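Local coordinates for protein glycoside hydrolase family 31 (Trueperella pyogenes, PDB 5I0F) that degrades cycloalternan, probably by a retaining hydrolysis that passes through a covalent glycosyl-enzyme intermediate, at residues P437-T441 and R478-G482; R7-P12 and W473-L477; D193-F197 and N490-V494. All coordinates share one frame; numbering follows the deposited sequence.

Contact 1. Residues P437-T441 and R478-G482; sequences PDLST and RYEDG
An Asx turn in the loop before helix 442-450 meets a type I beta turn, Tyr479 to Gly482, in the loop before helix 485-506, and Asp438 and Ser440 reach across to the NH groups of Glu480 and Asp481. The Asp438 carboxylate divides its work. Its OD2 takes the N-H of Glu480 at 2.7 Å from N, on the syn side and 19° out of the carboxylate plane. Its OD1 stays at home, accepting from Ser440 N nearly along the C-O axis (3.0 Å) and from Ser440 OG through the syn lone pair. With its hydroxyl thus turned back, Ser440 still offers OG to the N-H of Asp481, 3.0 Å from N. Its chi1 of 74° sets OG between backbone N and carbonyl carbon, where both partners are reached.

The Tyr479 ring presents an edge to this carboxylate: CD2 lies 3.8 Å from Asp438 OD1, with the two planes perpendicular, while the phenol oxygen bonds to Asn489. Over the turn, Thr441 CG2 rests 3.7 Å from Asp481 N. Glu480 OE1 comes within 4.0 Å of Asp438 OD2, a proximity of like charges probably eased because OE1 bonds to His414 and to a water that also joins Asp438 O and Thr441 OG1. Asp481 pairs with Arg483. Thr441, whose OG1 accepts from Gly444 N, is the N-cap of helix 442-450, so the Asx turn and helix cap follow one another in a loop of the family 31 TIM-barrel domain.

Contact 2. Residues R7-P12 and W473-L477; sequences RGIEHP and WGSDL
Glu10 and Arg7 of the N-terminal segment reach into the type I turn of Gly474 to Leu477, where charges and NH groups are matched in a small network. Glu10 OE1 receives the N-H of Ser475 almost straight, 2.9 Å from N at 168°, though from above the carboxylate plane; the Ser475 hydroxyl adds only a weak bond to the same oxygen. OE2 of Glu10 is paired with Arg7 NH1 at 3.0 Å and, on the barrel side, with Arg427, which also donates to Ile9 O. Gly474 O accepts from Asn489 ND2, and Pro12 O from Arg235. Ser475, its side chain about 5 Å from a calcium ion, bonds by its backbone to the calcium ligand Asp486.

Arg7 is shared between two acids. Its chain bends at chi3 (-95°), bringing NH2 to Asp476 OD2 at 2.9 Å. The guanidinium meets this oxygen near its edge, yet the two flat groups stand nearly perpendicular and the donor comes in from above the carboxylate plane. Two positive groups, Arg7 and Arg427, probably offset the approach of Glu10 OE2 to Asp476 OD1.

The apolar half is built on the indole of Trp473. One face carries His11 CA, 3.9 Å from the centroid of the six-membered ring, and Pro12 CD above the five-membered ring, both CH-pi contacts. Trp473 N donates to the hydroxyl of Tyr424, and His11 ND1 is bonded to the backbone of Tyr13. The salt-bridge network of Arg7, Glu10 and Asp476, extended by Arg427, thus joins the N-terminal domain to the TIM-barrel domain beside a CH-pi-packed tryptophan.

Contact 3. Residues D193-F197 and N490-V494; sequences DSVVF and NLYPV
Asn490, early in helix 485-506, meets Val196 in the run of chain that leaves strand 191-194, and its side chain can be followed outward atom by atom. CB lies 4.1 Å from Val196 CG2, a light touch at the root of the chain. CG is placed anti to the carbonyl carbon of Asn490 (chi1 -74°), which sends the amide out from the helix toward the other backbone; Asn490 CG stands 3.9 Å from Val196 N.

At the tip the two branches part. OD1 accepts the N-H of Val196 at 2.9 Å, and the bond is nearly straight at the hydrogen, 174°. On the acceptor's side it is less regular: the donor stands above the carbonyl plane, 38° out of it. Around the same oxygen gather methyl groups, Val195 CG2 and Val196 CG2, each 3.6 Å away, so the hydrogen bond is flanked by apolar carbon. ND2 comes near Ser194 O at 4.1 Å, too far for a bond, but finds its acceptor in Thr233 O. The amide therefore serves both of its ends, and with O and N each committed to a backbone group its flip is fixed.

The valine and asparagine side chains run past each other in opposite directions. Beyond the asparagine, Val196 CG2 also meets Pro493 CG, one turn further on in the helix, at 4.2 Å.

Strand 191-194 is an outermost strand of a six-stranded antiparallel sheet and is paired with strand 236-240. As the chain leaves it, Val196 also packs on Pro212 of strand 212-219, while Pro493 touches Ser517 on the barrel side. Asn490 thus joins helix 485-506 to the chain leaving the edge strand 191-194.

In the fold
All three contacts draw on the chain that runs from the end of barrel strand 463-466 into helix 485-506: contact 2 uses 473-477, contact 1 the adjoining 478-482, and contact 3 residues 490-494 of the helix. Their partners come from far apart, in the order 7-12, 193-197 and 437-441. The centres of contacts 2 and 3 lie about 13 Å apart, those of 1 and 3 about 15 Å, those of 1 and 2 about 17 Å. His11 and Pro12 pack on Phe197, and Tyr492 probably hydrogen-bonds to Pro437. One connection of the TIM barrel thereby meets the N-terminal domain, the chain leaving an edge strand of a beta-sheet and a neighbouring barrel loop.

Contact 1. Residues P437-T441 and R478-G482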
loop_
_atom_site.group_PDB
_atom_site.type_symbol
_atom_site.label_atom_id
_atom_site.label_comp_id
_atom_site.label_asym_id
_atom_site.label_seq_id
_atom_site.Cartn_x
_atom_site.Cartn_y
_atom_site.Cartn_z
ATOM N N PRO A 437 -6.240 16.521 -2.512
ATOM C CA PRO A 437 -7.650 16.684 -2.839
ATOM C C PRO A 437 -8.524 15.824 -1.944
ATOM O O PRO A 437 -8.116 14.707 -1.514
ATOM C CB PRO A 437 -7.753 16.211 -4.303
ATOM C CG PRO A 437 -6.596 15.273 -4.479
ATOM C CD PRO A 437 -5.512 15.788 -3.563
ATOM N N ASP A 438 -9.708 16.349 -1.659
ATOM C CA ASP A 438 -10.689 15.658 -0.832
ATOM C C ASP A 438 -11.535 14.817 -1.766
ATOM O O ASP A 438 -12.355 15.340 -2.503
ATOM C CB ASP A 438 -11.548 16.656 -0.039
ATOM C CG ASP A 438 -12.375 15.984 1.033
ATOM O OD1 ASP A 438 -12.737 14.816 0.829
ATOM O OD2 ASP A 438 -12.682 16.607 2.083
ATOM N N LEU A 439 -11.310 13.511 -1.726
ATOM C CA LEU A 439 -11.995 12.578 -2.593
ATOM C C LEU A 439 -13.066 11.811 -1.820
ATOM O O LEU A 439 -13.515 10.751 -2.274
ATOM C CB LEU A 439 -10.951 11.634 -3.234
ATOM C CG LEU A 439 -9.796 12.335 -3.981
ATOM C CD1 LEU A 439 -8.782 11.316 -4.489
ATOM C CD2 LEU A 439 -10.301 13.179 -5.147
ATOM N N SER A 440 -13.480 12.348 -0.662
ATOM C CA SER A 440 -14.428 11.673 0.225
ATOM C C SER A 440 -15.900 11.824 -0.185
ATOM O O SER A 440 -16.738 11.095 0.337
ATOM C CB SER A 440 -14.219 12.113 1.688
ATOM O OG SER A 440 -14.702 13.434 1.968
ATOM N N THR A 441 -16.214 12.749 -1.097
ATOM C CA THR A 441 -17.579 12.932 -1.604
ATOM C C THR A 441 -17.590 12.905 -3.125
ATOM O O THR A 441 -16.552 13.119 -3.757
ATOM C CB THR A 441 -18.185 14.285 -1.165
ATOM O OG1 THR A 441 -17.468 15.372 -1.772
ATOM C CG2 THR A 441 -18.158 14.430 0.345
ATOM N N ARG A 478 -9.830 17.094 8.556
ATOM C CA ARG A 478 -11.253 17.206 8.267
ATOM C C ARG A 478 -11.536 16.882 6.806
ATOM O O ARG A 478 -10.893 17.427 5.890
ATOM C CB ARG A 478 -11.748 18.629 8.546
ATOM C CG ARG A 478 -11.475 19.124 9.957
ATOM C CD ARG A 478 -12.057 20.519 10.145
ATOM N NE ARG A 478 -11.948 21.008 11.532
ATOM C CZ ARG A 478 -12.720 20.618 12.552
ATOM N NH1 ARG A 478 -12.517 21.125 13.771
ATOM N NH2 ARG A 478 -13.692 19.729 12.379
ATOM N N TYR A 479 -12.536 16.040 6.599
ATOM C CA TYR A 479 -12.992 15.646 5.275
ATOM C C TYR A 479 -14.426 16.133 5.079
ATOM O O TYR A 479 -15.210 16.235 6.035
ATOM C CB TYR A 479 -12.931 14.132 5.131
ATOM C CG TYR A 479 -11.529 13.549 5.052
ATOM C CD1 TYR A 479 -10.787 13.273 6.199
ATOM C CD2 TYR A 479 -10.959 13.245 3.828
ATOM C CE1 TYR A 479 -9.498 12.733 6.118
ATOM C CE2 TYR A 479 -9.693 12.688 3.733
ATOM C CZ TYR A 479 -8.962 12.421 4.876
ATOM O OH TYR A 479 -7.694 11.884 4.715
ATOM N N GLU A 480 -14.786 16.391 3.827
ATOM C CA GLU A 480 -16.118 16.860 3.489
ATOM C C GLU A 480 -17.199 15.826 3.725
ATOM O O GLU A 480 -18.353 16.185 3.827
ATOM C CB GLU A 480 -16.181 17.316 2.030
ATOM C CG GLU A 480 -15.477 18.638 1.809
ATOM C CD GLU A 480 -15.592 19.126 0.387
ATOM O OE1 GLU A 480 -15.112 18.433 -0.539
ATOM O OE2 GLU A 480 -16.146 20.218 0.180
ATOM N N ASP A 481 -16.848 14.545 3.800
ATOM C CA ASP A 481 -17.827 13.509 4.175
ATOM C C ASP A 481 -18.184 13.508 5.674
ATOM O O ASP A 481 -19.003 12.703 6.091
ATOM C CB ASP A 481 -17.363 12.092 3.729
ATOM C CG ASP A 481 -16.168 11.554 4.533
ATOM O OD1 ASP A 481 -15.558 12.315 5.318
ATOM O OD2 ASP A 481 -15.817 10.340 4.362
ATOM N N GLY A 482 -17.562 14.380 6.471
ATOM C CA GLY A 482 -17.834 14.463 7.909
ATOM C C GLY A 482 -16.824 13.717 8.766
ATOM O O GLY A 482 -16.772 13.939 9.956
HETATM O O HOH W 1 -14.923 15.835 -1.105
HETATM O O HOH W 2 -12.278 18.886 3.747
HETATM O O HOH W 3 -15.862 8.841 2.017
#

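Contact 2. Residues R7-P12 and W473-L477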
loop_
_atom_site.group_PDB
_atom_site.type_symbol
_atom_site.label_atom_id
_atom_site.label_comp_id
_atom_site.label_asym_id
_atom_site.label_seq_id
_atom_site.Cartn_x
_atom_site.Cartn_y
_atom_site.Cartn_z
ATOM N N ARG A 7 0.344 15.206 19.660
ATOM C CA ARG A 7 0.445 13.995 18.828
ATOM C C ARG A 7 1.581 14.026 17.818
ATOM O O ARG A 7 1.826 13.027 17.138
ATOM C CB ARG A 7 -0.880 13.727 18.122
ATOM C CG ARG A 7 -2.003 13.286 19.050
ATOM C CD ARG A 7 -3.332 13.207 18.304
ATOM N NE ARG A 7 -4.041 14.466 18.489
ATOM C CZ ARG A 7 -4.170 15.461 17.611
ATOM N NH1 ARG A 7 -3.668 15.389 16.388
ATOM N NH2 ARG A 7 -4.835 16.548 17.971
ATOM N N GLY A 8 2.272 15.159 17.712
ATOM C CA GLY A 8 3.412 15.292 16.835
ATOM C C GLY A 8 3.050 15.342 15.361
ATOM O O GLY A 8 1.974 15.798 14.982
ATOM N N ILE A 9 3.977 14.867 14.538
ATOM C CA ILE A 9 3.809 14.877 13.082
ATOM C C ILE A 9 2.782 13.802 12.671
ATOM O O ILE A 9 2.131 13.921 11.621
ATOM C CB ILE A 9 5.168 14.690 12.368
ATOM C CG1 ILE A 9 5.060 14.966 10.855
ATOM C CG2 ILE A 9 5.758 13.314 12.642
ATOM C CD1 ILE A 9 6.420 14.988 10.169
ATOM N N GLU A 10 2.650 12.778 13.510
ATOM C CA GLU A 10 1.646 11.697 13.344
ATOM C C GLU A 10 2.017 10.748 12.194
ATOM O O GLU A 10 1.157 10.210 11.493
ATOM C CB GLU A 10 0.205 12.222 13.259
ATOM C CG GLU A 10 -0.174 13.017 14.507
ATOM C CD GLU A 10 -1.598 13.548 14.489
ATOM O OE1 GLU A 10 -2.543 12.781 14.802
ATOM O OE2 GLU A 10 -1.788 14.738 14.155
ATOM N N HIS A 11 3.316 10.556 12.018
ATOM C CA HIS A 11 3.857 9.404 11.272
ATOM C C HIS A 11 3.392 8.174 12.094
ATOM O O HIS A 11 3.559 8.161 13.294
ATOM C CB HIS A 11 5.385 9.554 11.201
ATOM C CG HIS A 11 6.101 8.498 10.413
ATOM N ND1 HIS A 11 6.012 7.167 10.720
ATOM C CD2 HIS A 11 7.025 8.587 9.426
ATOM C CE1 HIS A 11 6.764 6.460 9.890
ATOM N NE2 HIS A 11 7.404 7.304 9.101
ATOM N N PRO A 12 2.795 7.141 11.459
ATOM C CA PRO A 12 2.241 6.054 12.302
ATOM C C PRO A 12 3.242 5.216 13.096
ATOM O O PRO A 12 2.840 4.505 14.017
ATOM C CB PRO A 12 1.466 5.183 11.308
ATOM C CG PRO A 12 1.977 5.559 9.956
ATOM C CD PRO A 12 2.373 7.009 10.057
ATOM N N TRP A 473 -1.627 12.267 7.211
ATOM C CA TRP A 473 -1.314 11.987 8.604
ATOM C C TRP A 473 -1.952 13.078 9.459
ATOM O O TRP A 473 -1.763 14.260 9.198
ATOM C CB TRP A 473 0.186 12.005 8.860
ATOM C CG TRP A 473 1.043 10.999 8.140
ATOM C CD1 TRP A 473 0.652 9.829 7.530
ATOM C CD2 TRP A 473 2.453 11.071 7.988
ATOM N NE1 TRP A 473 1.747 9.192 6.985
ATOM C CE2 TRP A 473 2.864 9.938 7.257
ATOM C CE3 TRP A 473 3.416 11.993 8.393
ATOM C CZ2 TRP A 473 4.205 9.703 6.941
ATOM C CZ3 TRP A 473 4.749 11.760 8.076
ATOM C CH2 TRP A 473 5.126 10.628 7.342
ATOM N N GLY A 474 -2.675 12.680 10.500
ATOM C CA GLY A 474 -3.301 13.628 11.422
ATOM C C GLY A 474 -4.658 13.096 11.804
ATOM O O GLY A 474 -5.545 12.981 10.952
ATOM N N SER A 475 -4.833 12.764 13.075
ATOM C CA SER A 475 -6.100 12.216 13.537
ATOM C C SER A 475 -7.252 13.239 13.438
ATOM O O SER A 475 -8.412 12.840 13.360
ATOM C CB SER A 475 -5.952 11.715 14.989
ATOM O OG SER A 475 -5.844 12.833 15.861
ATOM N N ASP A 476 -6.919 14.535 13.422
ATOM C CA ASP A 476 -7.910 15.623 13.475
ATOM C C ASP A 476 -8.089 16.353 12.140
ATOM O O ASP A 476 -8.755 17.387 12.085
ATOM C CB ASP A 476 -7.588 16.624 14.593
ATOM C CG ASP A 476 -6.095 16.993 14.671
ATOM O OD1 ASP A 476 -5.235 16.460 13.883
ATOM O OD2 ASP A 476 -5.779 17.801 15.580
ATOM N N LEU A 477 -7.536 15.796 11.057
ATOM C CA LEU A 477 -7.813 16.313 9.720
ATOM C C LEU A 477 -9.331 16.264 9.469
ATOM O O LEU A 477 -10.021 15.498 10.119
ATOM C CB LEU A 477 -7.047 15.519 8.656
ATOM C CG LEU A 477 -5.509 15.484 8.740
ATOM C CD1 LEU A 477 -4.943 14.801 7.500
ATOM C CD2 LEU A 477 -4.890 16.848 8.940
#

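Contact 3. Residues D193-F197 and N490-V494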
loop_
_atom_site.group_PDB
_atom_site.type_symbol
_atom_site.label_atom_id
_atom_site.label_comp_id
_atom_site.label_asym_id
_atom_site.label_seq_id
_atom_site.Cartn_x
_atom_site.Cartn_y
_atom_site.Cartn_z
ATOM N N ASP A 193 -0.203 -4.495 12.848
ATOM C CA ASP A 193 -1.289 -3.532 12.881
ATOM C C ASP A 193 -1.812 -3.323 11.464
ATOM O O ASP A 193 -1.260 -3.890 10.515
ATOM C CB ASP A 193 -0.856 -2.214 13.606
ATOM C CG ASP A 193 0.119 -1.333 12.801
ATOM O OD1 ASP A 193 0.765 -1.782 11.827
ATOM O OD2 ASP A 193 0.233 -0.130 13.158
ATOM N N SER A 194 -2.915 -2.595 11.353
ATOM C CA SER A 194 -3.533 -2.267 10.090
ATOM C C SER A 194 -3.720 -0.762 9.982
ATOM O O SER A 194 -4.735 -0.204 10.463
ATOM C CB SER A 194 -4.856 -3.030 9.910
ATOM O OG SER A 194 -4.542 -4.405 9.618
ATOM N N VAL A 195 -2.710 -0.123 9.383
ATOM C CA VAL A 195 -2.695 1.307 9.088
ATOM C C VAL A 195 -2.045 1.475 7.718
ATOM O O VAL A 195 -1.018 0.859 7.435
ATOM C CB VAL A 195 -1.979 2.137 10.190
ATOM C CG1 VAL A 195 -0.498 1.798 10.339
ATOM C CG2 VAL A 195 -2.145 3.633 9.937
ATOM N N VAL A 196 -2.661 2.276 6.861
ATOM C CA VAL A 196 -2.123 2.486 5.524
ATOM C C VAL A 196 -0.786 3.235 5.705
ATOM O O VAL A 196 -0.707 4.222 6.447
ATOM C CB VAL A 196 -3.107 3.278 4.664
ATOM C CG1 VAL A 196 -2.469 3.726 3.368
ATOM C CG2 VAL A 196 -4.376 2.461 4.419
ATOM N N PHE A 197 0.277 2.723 5.096
ATOM C CA PHE A 197 1.606 3.352 5.245
ATOM C C PHE A 197 2.476 3.088 4.034
ATOM O O PHE A 197 2.418 1.995 3.443
ATOM C CB PHE A 197 2.313 2.853 6.518
ATOM C CG PHE A 197 3.685 3.429 6.703
ATOM C CD1 PHE A 197 3.842 4.772 7.009
ATOM C CD2 PHE A 197 4.811 2.671 6.527
ATOM C CE1 PHE A 197 5.094 5.331 7.175
ATOM C CE2 PHE A 197 6.078 3.226 6.681
ATOM C CZ PHE A 197 6.224 4.570 6.991
ATOM N N ASN A 490 -7.103 6.243 6.452
ATOM C CA ASN A 490 -7.017 4.869 5.909
ATOM C C ASN A 490 -7.977 4.638 4.739
ATOM O O ASN A 490 -7.715 3.826 3.844
ATOM C CB ASN A 490 -7.312 3.819 6.976
ATOM C CG ASN A 490 -6.178 3.634 7.979
ATOM O OD1 ASN A 490 -4.993 3.780 7.659
ATOM N ND2 ASN A 490 -6.549 3.281 9.217
ATOM N N LEU A 491 -9.119 5.305 4.795
ATOM C CA LEU A 491 -10.100 5.241 3.732
ATOM C C LEU A 491 -9.645 5.912 2.440
ATOM O O LEU A 491 -10.103 5.539 1.351
ATOM C CB LEU A 491 -11.417 5.866 4.209
ATOM C CG LEU A 491 -12.626 5.785 3.274
ATOM C CD1 LEU A 491 -12.975 4.356 2.890
ATOM C CD2 LEU A 491 -13.826 6.458 3.927
ATOM N N TYR A 492 -8.749 6.893 2.543
ATOM C CA TYR A 492 -8.338 7.716 1.395
ATOM C C TYR A 492 -8.059 6.920 0.101
ATOM O O TYR A 492 -8.580 7.270 -0.963
ATOM C CB TYR A 492 -7.115 8.586 1.735
ATOM C CG TYR A 492 -6.925 9.669 0.716
ATOM C CD1 TYR A 492 -6.263 9.427 -0.475
ATOM C CD2 TYR A 492 -7.484 10.931 0.911
ATOM C CE1 TYR A 492 -6.156 10.405 -1.460
ATOM C CE2 TYR A 492 -7.367 11.919 -0.051
ATOM C CZ TYR A 492 -6.698 11.663 -1.232
ATOM O OH TYR A 492 -6.580 12.668 -2.175
ATOM N N PRO A 493 -7.203 5.884 0.181
ATOM C CA PRO A 493 -6.884 5.191 -1.070
ATOM C C PRO A 493 -8.057 4.478 -1.735
ATOM O O PRO A 493 -8.053 4.330 -2.978
ATOM C CB PRO A 493 -5.764 4.217 -0.658
ATOM C CG PRO A 493 -5.906 4.048 0.800
ATOM C CD PRO A 493 -6.345 5.405 1.286
ATOM N N VAL A 494 -9.064 4.100 -0.949
ATOM C CA VAL A 494 -10.288 3.512 -1.495
ATOM C C VAL A 494 -11.035 4.561 -2.332
ATOM O O VAL A 494 -11.423 4.299 -3.466
ATOM C CB VAL A 494 -11.189 2.943 -0.387
ATOM C CG1 VAL A 494 -12.396 2.234 -0.976
ATOM C CG2 VAL A 494 -10.393 1.976 0.490
#